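Local coordinates for protein transmembrane oligosaccharyl transferase, putative (Archaeoglobus fulgidus, PDB 3VGP) that is a putative transmembrane oligosaccharyl transferase, represented here by its C-terminal globular domain, which contains an AglB core domain, at residues W39-G42 with N43-Y47; H130-L133 with Y134-H137; D117-T120 with E121-L125. The protein carries 1 engineered substitution. One frame throughout, in Å; residues are numbered along the deposited sequence.

Interaction 1 (W39-G42 with N43-Y47); sequences WDYG and NWILY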
ATOM      1  N   TRP A  39      -3.973  -5.861   1.389  1.00 24.94           N
ATOM      2  CA  TRP A  39      -4.381  -6.870   2.346  1.00 25.45           C
ATOM      3  C   TRP A  39      -5.073  -8.098   1.799  1.00 24.99           C
ATOM      4  O   TRP A  39      -5.734  -8.056   0.765  1.00 24.97           O
ATOM      5  CB  TRP A  39      -5.336  -6.268   3.380  1.00 26.80           C
ATOM      6  CG  TRP A  39      -4.725  -5.311   4.334  1.00 27.78           C
ATOM      7  CD1 TRP A  39      -4.612  -3.959   4.186  1.00 26.58           C
ATOM      8  CD2 TRP A  39      -4.153  -5.628   5.605  1.00 28.73           C
ATOM      9  NE1 TRP A  39      -4.006  -3.414   5.292  1.00 28.93           N
ATOM     10  CE2 TRP A  39      -3.714  -4.418   6.178  1.00 29.24           C
ATOM     11  CE3 TRP A  39      -3.970  -6.824   6.316  1.00 30.89           C
ATOM     12  CZ2 TRP A  39      -3.100  -4.364   7.433  1.00 31.06           C
ATOM     13  CZ3 TRP A  39      -3.359  -6.769   7.565  1.00 30.55           C
ATOM     14  CH2 TRP A  39      -2.933  -5.547   8.109  1.00 31.55           C
ATOM     15  N   ASP A  40      -4.903  -9.189   2.536  1.00 26.84           N
ATOM     16  CA  ASP A  40      -5.576 -10.444   2.257  1.00 28.05           C
ATOM     17  C   ASP A  40      -6.667 -10.351   3.318  1.00 26.04           C
ATOM     18  O   ASP A  40      -6.386  -9.989   4.464  1.00 26.39           O
ATOM     19  CB  ASP A  40      -4.668 -11.639   2.544  1.00 30.98           C
ATOM     20  CG  ASP A  40      -5.443 -12.940   2.669  1.00 34.15           C
ATOM     21  OD1 ASP A  40      -6.123 -13.130   3.698  1.00 36.54           O
ATOM     22  OD2 ASP A  40      -5.379 -13.771   1.737  1.00 36.40           O
ATOM     23  N   TYR A  41      -7.903 -10.643   2.943  1.00 26.50           N
ATOM     24  CA  TYR A  41      -9.012 -10.550   3.882  1.00 26.39           C
ATOM     25  C   TYR A  41      -8.748 -11.220   5.228  1.00 27.29           C
ATOM     26  O   TYR A  41      -9.020 -10.640   6.279  1.00 25.66           O
ATOM     27  CB  TYR A  41     -10.276 -11.129   3.247  1.00 27.90           C
ATOM     28  CG  TYR A  41     -11.499 -10.968   4.111  1.00 27.98           C
ATOM     29  CD1 TYR A  41     -11.839 -11.933   5.058  1.00 30.81           C
ATOM     30  CD2 TYR A  41     -12.303  -9.835   4.002  1.00 29.72           C
ATOM     31  CE1 TYR A  41     -12.952 -11.771   5.878  1.00 30.94           C
ATOM     32  CE2 TYR A  41     -13.414  -9.664   4.815  1.00 29.31           C
ATOM     33  CZ  TYR A  41     -13.732 -10.635   5.750  1.00 30.90           C
ATOM     34  OH  TYR A  41     -14.835 -10.470   6.554  1.00 32.97           O
ATOM     35  N   GLY A  42      -8.214 -12.437   5.193  1.00 27.59           N
ATOM     36  CA  GLY A  42      -7.937 -13.159   6.424  1.00 28.72           C
ATOM     37  C   GLY A  42      -7.044 -12.431   7.410  1.00 28.78           C
ATOM     38  O   GLY A  42      -7.196 -12.582   8.621  1.00 30.83           O
ATOM     39  N   ASN A  43      -6.107 -11.645   6.893  1.00 28.66           N
ATOM     40  CA  ASN A  43      -5.187 -10.886   7.729  1.00 28.76           C
ATOM     41  C   ASN A  43      -5.851  -9.588   8.195  1.00 27.97           C
ATOM     42  O   ASN A  43      -5.802  -9.231   9.373  1.00 28.55           O
ATOM     43  CB  ASN A  43      -3.920 -10.556   6.931  1.00 31.99           C
ATOM     44  CG  ASN A  43      -3.218 -11.798   6.393  1.00 34.82           C
ATOM     45  OD1 ASN A  43      -2.386 -11.708   5.490  1.00 35.87           O
ATOM     46  ND2 ASN A  43      -3.542 -12.956   6.953  1.00 35.89           N
ATOM     47  N   TRP A  44      -6.475  -8.896   7.246  1.00 26.06           N
ATOM     48  CA  TRP A  44      -7.162  -7.625   7.484  1.00 24.54           C
ATOM     49  C   TRP A  44      -8.185  -7.688   8.618  1.00 25.72           C
ATOM     50  O   TRP A  44      -8.283  -6.769   9.432  1.00 24.35           O
ATOM     51  CB  TRP A  44      -7.850  -7.184   6.180  1.00 22.94           C
ATOM     52  CG  TRP A  44      -8.753  -5.983   6.292  1.00 22.86           C
ATOM     53  CD1 TRP A  44      -8.390  -4.667   6.252  1.00 20.76           C
ATOM     54  CD2 TRP A  44     -10.176  -6.003   6.461  1.00 22.24           C
ATOM     55  NE1 TRP A  44      -9.500  -3.865   6.385  1.00 20.68           N
ATOM     56  CE2 TRP A  44     -10.609  -4.660   6.517  1.00 21.55           C
ATOM     57  CE3 TRP A  44     -11.127  -7.027   6.574  1.00 24.01           C
ATOM     58  CZ2 TRP A  44     -11.958  -4.313   6.679  1.00 22.83           C
ATOM     59  CZ3 TRP A  44     -12.468  -6.682   6.736  1.00 24.21           C
ATOM     60  CH2 TRP A  44     -12.868  -5.334   6.788  1.00 24.04           C
ATOM     61  N   ILE A  45      -8.947  -8.773   8.675  1.00 26.57           N
ATOM     62  CA  ILE A  45      -9.970  -8.920   9.702  1.00 27.85           C
ATOM     63  C   ILE A  45      -9.414  -8.811  11.122  1.00 28.76           C
ATOM     64  O   ILE A  45     -10.139  -8.462  12.059  1.00 28.82           O
ATOM     65  CB  ILE A  45     -10.710 -10.266   9.542  1.00 30.44           C
ATOM     66  CG1 ILE A  45     -11.940 -10.297  10.448  1.00 31.64           C
ATOM     67  CG2 ILE A  45      -9.771 -11.422   9.852  1.00 31.55           C
ATOM     68  CD1 ILE A  45     -13.027  -9.325  10.029  1.00 34.95           C
ATOM     69  N   LEU A  46      -8.123  -9.096  11.277  1.00 27.76           N
ATOM     70  CA  LEU A  46      -7.470  -9.044  12.580  1.00 29.07           C
ATOM     71  C   LEU A  46      -7.087  -7.625  13.001  1.00 29.68           C
ATOM     72  O   LEU A  46      -6.819  -7.371  14.175  1.00 30.09           O
ATOM     73  CB  LEU A  46      -6.213  -9.921  12.562  1.00 29.37           C
ATOM     74  CG  LEU A  46      -6.419 -11.400  12.213  1.00 30.07           C
ATOM     75  CD1 LEU A  46      -5.070 -12.072  11.985  1.00 30.90           C
ATOM     76  CD2 LEU A  46      -7.185 -12.085  13.333  1.00 30.89           C
ATOM     77  N   TYR A  47      -7.068  -6.700  12.049  1.00 28.63           N
ATOM     78  CA  TYR A  47      -6.681  -5.325  12.352  1.00 28.10           C
ATOM     79  C   TYR A  47      -7.804  -4.294  12.275  1.00 27.77           C
ATOM     80  O   TYR A  47      -7.681  -3.198  12.826  1.00 26.72           O
ATOM     81  CB  TYR A  47      -5.536  -4.909  11.421  1.00 28.62           C
ATOM     82  CG  TYR A  47      -4.267  -5.708  11.638  1.00 30.44           C
ATOM     83  CD1 TYR A  47      -3.280  -5.261  12.515  1.00 31.30           C
ATOM     84  CD2 TYR A  47      -4.079  -6.938  11.009  1.00 31.22           C
ATOM     85  CE1 TYR A  47      -2.137  -6.021  12.763  1.00 31.89           C
ATOM     86  CE2 TYR A  47      -2.940  -7.707  11.251  1.00 31.88           C
ATOM     87  CZ  TYR A  47      -1.974  -7.243  12.130  1.00 31.92           C
ATOM     88  OH  TYR A  47      -0.853  -8.006  12.382  1.00 32.29           O
TER
HETATM   89  O   HOH W   1      -2.460  -9.679   3.929  1.00 34.95           O
HETATM   90  O   HOH W   2      -4.192 -14.192   9.405  1.00 36.92           O

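Interaction 2 (H130-L133 with Y134-H137); sequences HTVL and YRLH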
ATOM      1  N   HIS A 130       6.143   1.603 -14.916  1.00 21.81           N
ATOM      2  CA  HIS A 130       5.757   3.008 -15.023  1.00 23.37           C
ATOM      3  C   HIS A 130       4.818   3.455 -13.910  1.00 21.93           C
ATOM      4  O   HIS A 130       4.315   4.577 -13.935  1.00 24.13           O
ATOM      5  CB  HIS A 130       5.094   3.290 -16.374  1.00 26.51           C
ATOM      6  CG  HIS A 130       6.029   3.192 -17.540  1.00 31.06           C
ATOM      7  ND1 HIS A 130       6.436   1.987 -18.068  1.00 31.46           N
ATOM      8  CD2 HIS A 130       6.640   4.152 -18.275  1.00 33.71           C
ATOM      9  CE1 HIS A 130       7.258   2.206 -19.080  1.00 35.16           C
ATOM     10  NE2 HIS A 130       7.399   3.511 -19.226  1.00 34.36           N
ATOM     11  N   THR A 131       4.591   2.589 -12.927  1.00 20.03           N
ATOM     12  CA  THR A 131       3.677   2.915 -11.829  1.00 18.89           C
ATOM     13  C   THR A 131       4.358   3.593 -10.653  1.00 17.94           C
ATOM     14  O   THR A 131       5.583   3.598 -10.539  1.00 17.69           O
ATOM     15  CB  THR A 131       3.000   1.655 -11.262  1.00 15.91           C
ATOM     16  OG1 THR A 131       3.996   0.816 -10.658  1.00 15.83           O
ATOM     17  CG2 THR A 131       2.293   0.880 -12.363  1.00 19.42           C
ATOM     18  N   VAL A 132       3.543   4.160  -9.771  1.00 16.74           N
ATOM     19  CA  VAL A 132       4.056   4.803  -8.573  1.00 16.80           C
ATOM     20  C   VAL A 132       4.636   3.701  -7.680  1.00 17.01           C
ATOM     21  O   VAL A 132       5.615   3.923  -6.962  1.00 17.33           O
ATOM     22  CB  VAL A 132       2.933   5.564  -7.838  1.00 15.11           C
ATOM     23  CG1 VAL A 132       3.347   5.866  -6.403  1.00 19.76           C
ATOM     24  CG2 VAL A 132       2.634   6.866  -8.575  1.00 17.48           C
ATOM     25  N   LEU A 133       4.040   2.510  -7.736  1.00 16.17           N
ATOM     26  CA  LEU A 133       4.538   1.388  -6.942  1.00 15.42           C
ATOM     27  C   LEU A 133       5.990   1.103  -7.314  1.00 16.42           C
ATOM     28  O   LEU A 133       6.817   0.798  -6.446  1.00 15.72           O
ATOM     29  CB  LEU A 133       3.684   0.131  -7.168  1.00 15.30           C
ATOM     30  CG  LEU A 133       4.177  -1.182  -6.541  1.00 15.73           C
ATOM     31  CD1 LEU A 133       4.503  -1.008  -5.055  1.00 17.09           C
ATOM     32  CD2 LEU A 133       3.107  -2.248  -6.726  1.00 16.01           C
ATOM     33  N   TYR A 134       6.309   1.195  -8.603  1.00 15.69           N
ATOM     34  CA  TYR A 134       7.684   0.957  -9.031  1.00 17.46           C
ATOM     35  C   TYR A 134       8.576   2.017  -8.391  1.00 17.33           C
ATOM     36  O   TYR A 134       9.625   1.708  -7.823  1.00 19.83           O
ATOM     37  CB  TYR A 134       7.810   1.052 -10.558  1.00 18.02           C
ATOM     38  CG  TYR A 134       9.245   0.973 -11.041  1.00 19.65           C
ATOM     39  CD1 TYR A 134       9.817  -0.249 -11.403  1.00 20.77           C
ATOM     40  CD2 TYR A 134      10.044   2.114 -11.092  1.00 21.22           C
ATOM     41  CE1 TYR A 134      11.152  -0.332 -11.803  1.00 22.96           C
ATOM     42  CE2 TYR A 134      11.380   2.045 -11.489  1.00 23.89           C
ATOM     43  CZ  TYR A 134      11.924   0.818 -11.842  1.00 23.58           C
ATOM     44  OH  TYR A 134      13.239   0.748 -12.244  1.00 29.12           O
ATOM     45  N   ARG A 135       8.155   3.274  -8.484  1.00 17.38           N
ATOM     46  CA  ARG A 135       8.929   4.370  -7.920  1.00 19.22           C
ATOM     47  C   ARG A 135       9.068   4.281  -6.408  1.00 18.28           C
ATOM     48  O   ARG A 135      10.008   4.829  -5.837  1.00 16.32           O
ATOM     49  CB  ARG A 135       8.325   5.707  -8.338  1.00 21.80           C
ATOM     50  CG  ARG A 135       8.855   6.184  -9.685  1.00 26.43           C
ATOM     51  CD  ARG A 135       7.976   7.255 -10.274  1.00 30.23           C
ATOM     52  NE  ARG A 135       6.781   6.679 -10.880  1.00 34.85           N
ATOM     53  CZ  ARG A 135       5.755   7.392 -11.325  1.00 34.78           C
ATOM     54  NH1 ARG A 135       5.774   8.715 -11.231  1.00 37.34           N
ATOM     55  NH2 ARG A 135       4.715   6.782 -11.869  1.00 37.28           N
ATOM     56  N   LEU A 136       8.136   3.594  -5.757  1.00 15.75           N
ATOM     57  CA  LEU A 136       8.229   3.420  -4.313  1.00 15.83           C
ATOM     58  C   LEU A 136       9.196   2.284  -3.993  1.00 15.42           C
ATOM     59  O   LEU A 136      10.294   2.502  -3.476  1.00 17.17           O
ATOM     60  CB  LEU A 136       6.855   3.088  -3.704  1.00 15.64           C
ATOM     61  CG  LEU A 136       5.823   4.215  -3.617  1.00 15.91           C
ATOM     62  CD1 LEU A 136       4.451   3.653  -3.293  1.00 15.00           C
ATOM     63  CD2 LEU A 136       6.256   5.195  -2.539  1.00 14.38           C
ATOM     64  N   HIS A 137       8.791   1.067  -4.334  1.00 17.07           N
ATOM     65  CA  HIS A 137       9.579  -0.116  -4.021  1.00 17.15           C
ATOM     66  C   HIS A 137      10.906  -0.310  -4.748  1.00 17.99           C
ATOM     67  O   HIS A 137      11.893  -0.713  -4.130  1.00 20.47           O
ATOM     68  CB  HIS A 137       8.721  -1.364  -4.223  1.00 16.30           C
ATOM     69  CG  HIS A 137       9.190  -2.550  -3.445  1.00 14.97           C
ATOM     70  ND1 HIS A 137       8.946  -2.697  -2.096  1.00 16.34           N
ATOM     71  CD2 HIS A 137       9.900  -3.640  -3.820  1.00 16.42           C
ATOM     72  CE1 HIS A 137       9.483  -3.829  -1.675  1.00 18.17           C
ATOM     73  NE2 HIS A 137      10.067  -4.419  -2.702  1.00 18.32           N
TER

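Interaction 3 (D117-T120 with E121-L125); sequences DLMT and EGEIL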
ATOM      1  N   ASP A 117      -5.335 -10.031 -17.839  1.00 27.82           N
ATOM      2  CA  ASP A 117      -5.325 -11.328 -18.504  1.00 30.06           C
ATOM      3  C   ASP A 117      -5.220 -11.251 -20.023  1.00 29.11           C
ATOM      4  O   ASP A 117      -4.981 -12.266 -20.684  1.00 29.81           O
ATOM      5  CB  ASP A 117      -6.559 -12.131 -18.090  1.00 31.75           C
ATOM      6  CG  ASP A 117      -6.526 -12.516 -16.620  1.00 33.84           C
ATOM      7  OD1 ASP A 117      -5.540 -13.162 -16.201  1.00 35.02           O
ATOM      8  OD2 ASP A 117      -7.475 -12.170 -15.884  1.00 34.25           O
ATOM      9  N   LEU A 118      -5.398 -10.052 -20.571  1.00 26.79           N
ATOM     10  CA  LEU A 118      -5.283  -9.839 -22.011  1.00 25.95           C
ATOM     11  C   LEU A 118      -3.919  -9.226 -22.291  1.00 27.24           C
ATOM     12  O   LEU A 118      -3.658  -8.714 -23.382  1.00 26.80           O
ATOM     13  CB  LEU A 118      -6.380  -8.897 -22.512  1.00 25.88           C
ATOM     14  CG  LEU A 118      -7.829  -9.382 -22.439  1.00 25.87           C
ATOM     15  CD1 LEU A 118      -8.746  -8.312 -23.024  1.00 26.96           C
ATOM     16  CD2 LEU A 118      -7.978 -10.686 -23.214  1.00 26.03           C
HETATM   17  N   MSE A 119      -3.047  -9.272 -21.287  1.00 25.35           N
HETATM   18  CA  MSE A 119      -1.706  -8.724 -21.420  1.00 25.20           C
HETATM   19  C   MSE A 119      -0.653  -9.825 -21.328  1.00 25.54           C
HETATM   20  O   MSE A 119      -0.826 -10.802 -20.599  1.00 25.18           O
HETATM   21  CB  MSE A 119      -1.455  -7.693 -20.321  1.00 30.11           C
HETATM   22  CG  MSE A 119      -2.394  -6.506 -20.358  1.00 33.01           C
HETATM   23 SE   MSE A 119      -2.132  -5.376 -18.817  1.00 45.65          SE
HETATM   24  CE  MSE A 119      -0.413  -4.657 -19.278  1.00 37.05           C
ATOM     25  N   THR A 120       0.434  -9.661 -22.074  1.00 25.90           N
ATOM     26  CA  THR A 120       1.522 -10.631 -22.049  1.00 28.27           C
ATOM     27  C   THR A 120       2.365 -10.327 -20.815  1.00 29.69           C
ATOM     28  O   THR A 120       2.248  -9.251 -20.230  1.00 27.35           O
ATOM     29  CB  THR A 120       2.425 -10.511 -23.289  1.00 28.84           C
ATOM     30  OG1 THR A 120       3.075  -9.234 -23.287  1.00 30.43           O
ATOM     31  CG2 THR A 120       1.603 -10.660 -24.565  1.00 30.45           C
ATOM     32  N   GLU A 121       3.215 -11.266 -20.418  1.00 30.21           N
ATOM     33  CA  GLU A 121       4.059 -11.048 -19.250  1.00 30.80           C
ATOM     34  C   GLU A 121       4.908  -9.797 -19.467  1.00 29.32           C
ATOM     35  O   GLU A 121       5.123  -9.014 -18.542  1.00 29.68           O
ATOM     36  CB  GLU A 121       4.954 -12.266 -19.008  1.00 33.13           C
ATOM     37  CG  GLU A 121       5.712 -12.225 -17.689  1.00 37.32           C
ATOM     38  CD  GLU A 121       6.446 -13.518 -17.401  1.00 40.97           C
ATOM     39  OE1 GLU A 121       5.785 -14.579 -17.369  1.00 43.47           O
ATOM     40  OE2 GLU A 121       7.681 -13.478 -17.205  1.00 43.24           O
ATOM     41  N   GLY A 122       5.372  -9.607 -20.698  1.00 28.68           N
ATOM     42  CA  GLY A 122       6.182  -8.444 -21.018  1.00 28.69           C
ATOM     43  C   GLY A 122       5.428  -7.135 -20.866  1.00 28.95           C
ATOM     44  O   GLY A 122       5.994  -6.133 -20.420  1.00 28.77           O
ATOM     45  N   GLU A 123       4.151  -7.138 -21.238  1.00 26.85           N
ATOM     46  CA  GLU A 123       3.322  -5.941 -21.131  1.00 26.61           C
ATOM     47  C   GLU A 123       3.025  -5.611 -19.667  1.00 25.34           C
ATOM     48  O   GLU A 123       2.977  -4.441 -19.287  1.00 22.72           O
ATOM     49  CB  GLU A 123       2.010  -6.136 -21.901  1.00 28.70           C
ATOM     50  CG  GLU A 123       2.203  -6.380 -23.397  1.00 32.34           C
ATOM     51  CD  GLU A 123       0.900  -6.695 -24.117  1.00 32.53           C
ATOM     52  OE1 GLU A 123       0.150  -7.563 -23.631  1.00 30.21           O
ATOM     53  OE2 GLU A 123       0.632  -6.082 -25.173  1.00 36.79           O
ATOM     54  N   ILE A 124       2.829  -6.642 -18.848  1.00 23.80           N
ATOM     55  CA  ILE A 124       2.551  -6.437 -17.428  1.00 23.18           C
ATOM     56  C   ILE A 124       3.780  -5.843 -16.745  1.00 22.79           C
ATOM     57  O   ILE A 124       3.664  -4.973 -15.885  1.00 21.61           O
ATOM     58  CB  ILE A 124       2.189  -7.761 -16.720  1.00 24.27           C
ATOM     59  CG1 ILE A 124       0.919  -8.349 -17.337  1.00 26.61           C
ATOM     60  CG2 ILE A 124       1.984  -7.517 -15.227  1.00 24.89           C
ATOM     61  CD1 ILE A 124       0.610  -9.751 -16.871  1.00 28.25           C
ATOM     62  N   LEU A 125       4.959  -6.327 -17.123  1.00 22.05           N
ATOM     63  CA  LEU A 125       6.197  -5.824 -16.545  1.00 21.99           C
ATOM     64  C   LEU A 125       6.392  -4.366 -16.933  1.00 22.54           C
ATOM     65  O   LEU A 125       6.745  -3.532 -16.101  1.00 21.48           O
ATOM     66  CB  LEU A 125       7.393  -6.654 -17.030  1.00 21.65           C
ATOM     67  CG  LEU A 125       8.770  -6.141 -16.591  1.00 22.41           C
ATOM     68  CD1 LEU A 125       8.797  -5.957 -15.080  1.00 21.29           C
ATOM     69  CD2 LEU A 125       9.855  -7.112 -17.042  1.00 23.15           C
TER

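Interaction 1 (W39-G42 with N43-Y47)
Trp-44 N and Asn-43 N both reach back to Asp-40 O, each at 3.0 Å. The Trp-44 bond is almost perfectly straight (177° at the hydrogen), whereas Asn-43 N comes from above the carbonyl plane and is more bent. One residue on, Ile-45 N donates to Tyr-41 O at 3.0 Å. Asp-40 is the N-cap of the short helix 41-44: its OD1 takes a weak capping bond from Gly-42 N and a stronger hydrogen bond from Gly-1 N. A water accepts from Asp-40 N and donates to Asn-43 OD1 at 2.6 Å, tying the cap residue to the first turn. Asn-43 ND2 turns to a second water and to Pro-2 O, both through weak bonds.

Outside this backbone core sits an aromatic cluster. Trp-44, with CG anti to its N (chi1 172°), sends the CD1 edge of its indole over one face of Trp-39; the two five-membered rings meet edge-to-face with their planes 71° apart. At the far end of the Trp-39 ring, CH2 comes to 3.4 Å from Tyr-47 CD2, lying over the tyrosine's face. The other end of Trp-44 meets Tyr-41, CZ3 to CE2 at 3.7 Å, and its NE1 donates to Ala-55 O. Phe-58 presents a further edge-to-face contact to both Tyr-41 and Trp-44.

Residues 39-42 are the last four of the WWDYG signature of this transferase family. A capped helix start, with the Trp-44 edge against the face of Trp-39 from the preceding loop, implies that backbone bonds and aromatic packing together hold this part of the signature.

Interaction 2 (H130-L133 with Y134-H137)
Thr-131 O is gripped by three donors: Arg-135 N, Arg-135 NE and Tyr-134 N. All three bonds are weak; Arg-135 NE, for instance, is 3.3 Å from Thr-131 O. Because the backbone and the side chain of Arg-135 bind the same oxygen, the arginine is folded back over the start of its own helix. The bend at chi3 (-79°) turns the guanidinium toward residues 130-132, where the carbonyl of Thr-131 lies at its edge and Val-132 CG2 rests over one face, 3.9 Å from Arg-135 NH2. Arg-135 NH2 also makes a weak bond of 3.0 Å with His-130 O, while its stronger partner is Lys-72 O, outside this turn.

The hydroxyl of Thr-131 provides the helix cap. It sits between the backbone N and the carbonyl carbon (chi1 65°), a rotamer that aims Thr-131 OG1 at Tyr-134 N, 3.1 Å away, while Phe-128 O in the preceding helix bonds the same hydroxyl. This is a classic threonine N-cap, opening helix 132-138 straight after helix 121-129, so that the cap also stitches the end of one helix to the beginning of the next.

Further along, Leu-136 N donates to Val-132 O at 2.8 Å, and His-137 N to Leu-133 O at 2.9 Å. A wider, pi-type turn is present at 134-137. Val-132 CG1 and Leu-136 CD1 touch at 4.0 Å, their side chains crossing obliquely on the same flank of the helix. Leu-133 packs against Phe-69 and Phe-128, and Leu-136 against Phe-68. The His-137 ring turns from the helix to bond Thr-91 through ND1 and Asp-93 through NE2.

Interaction 3 (D117-T120 with E121-L125)
Thr-120 and Glu-123 embrace each other at the start of helix 121-129 in a textbook capping box. The threonine side chain accepts from the helix, Thr-120 OG1 taking Glu-123 N at 3.1 Å, and the glutamate returns the favour, Glu-123 OE1 taking Thr-120 N at 2.6 Å. That second bond is short and nearly straight, 163° at the hydrogen; it meets the carboxylate on its anti side, slightly out of its plane.

Conformation makes the box possible. Thr-120 has its hydroxyl tucked between backbone N and carbonyl carbon (chi1 64°), which places OG1 within reach of Glu-123 N, with the methyl CG2 set beside the N and touching the carboxylate. In Glu-123, CG lies beside its own N (chi1 -61°), and the chain then runs extended, bringing the carboxylate back to the backbone N of Thr-120. The fit is close: Glu-123 CG passes only 3.0 Å from Thr-120 OG1, and OE1 also comes against Met-119 CA.

Selenomethionine Met-119 closes the side of the box. Its chain bends at chi3 so that Met-119 CE lies 3.4 Å from Glu-123 O, while Met-119 CB packs against Ile-124 CG1 at 3.9 Å. Ile-124, whose N donates to Thr-120 O at 3.0 Å, carries this apolar patch inward toward Met-97, Phe-105 and Met-109; Met-119 also touches Met-109, in helix 105-111.

Reciprocal capping satisfies Glu-123 N at the beginning of the helix and Thr-120 N just before it. A carboxylate held at the N-terminus would probably interact favourably with the helix dipole, while the neighbouring Met-119 and Ile-124 seat the capped turn against helix 105-111.

Overall arrangement
Each of the three interactions is a helix start, with an Asp or Thr at the N-cap. Interactions 3 and 2 are close relatives: they open the consecutive helices 121-129 and 132-138, lie on the same side of the chain's centre, and have centres 17 Å apart with nearest atoms about 5 Å apart, without touching. Helix 121-129, opened by interaction 3, leads by a short link into the cap of interaction 2. Interaction 1 stands apart, across the chain's centre from interaction 2, at 24 Å between centres, and 28 Å from interaction 3. Burial differs too: interaction 2 is buried, interaction 1 partly so, interaction 3 superficial.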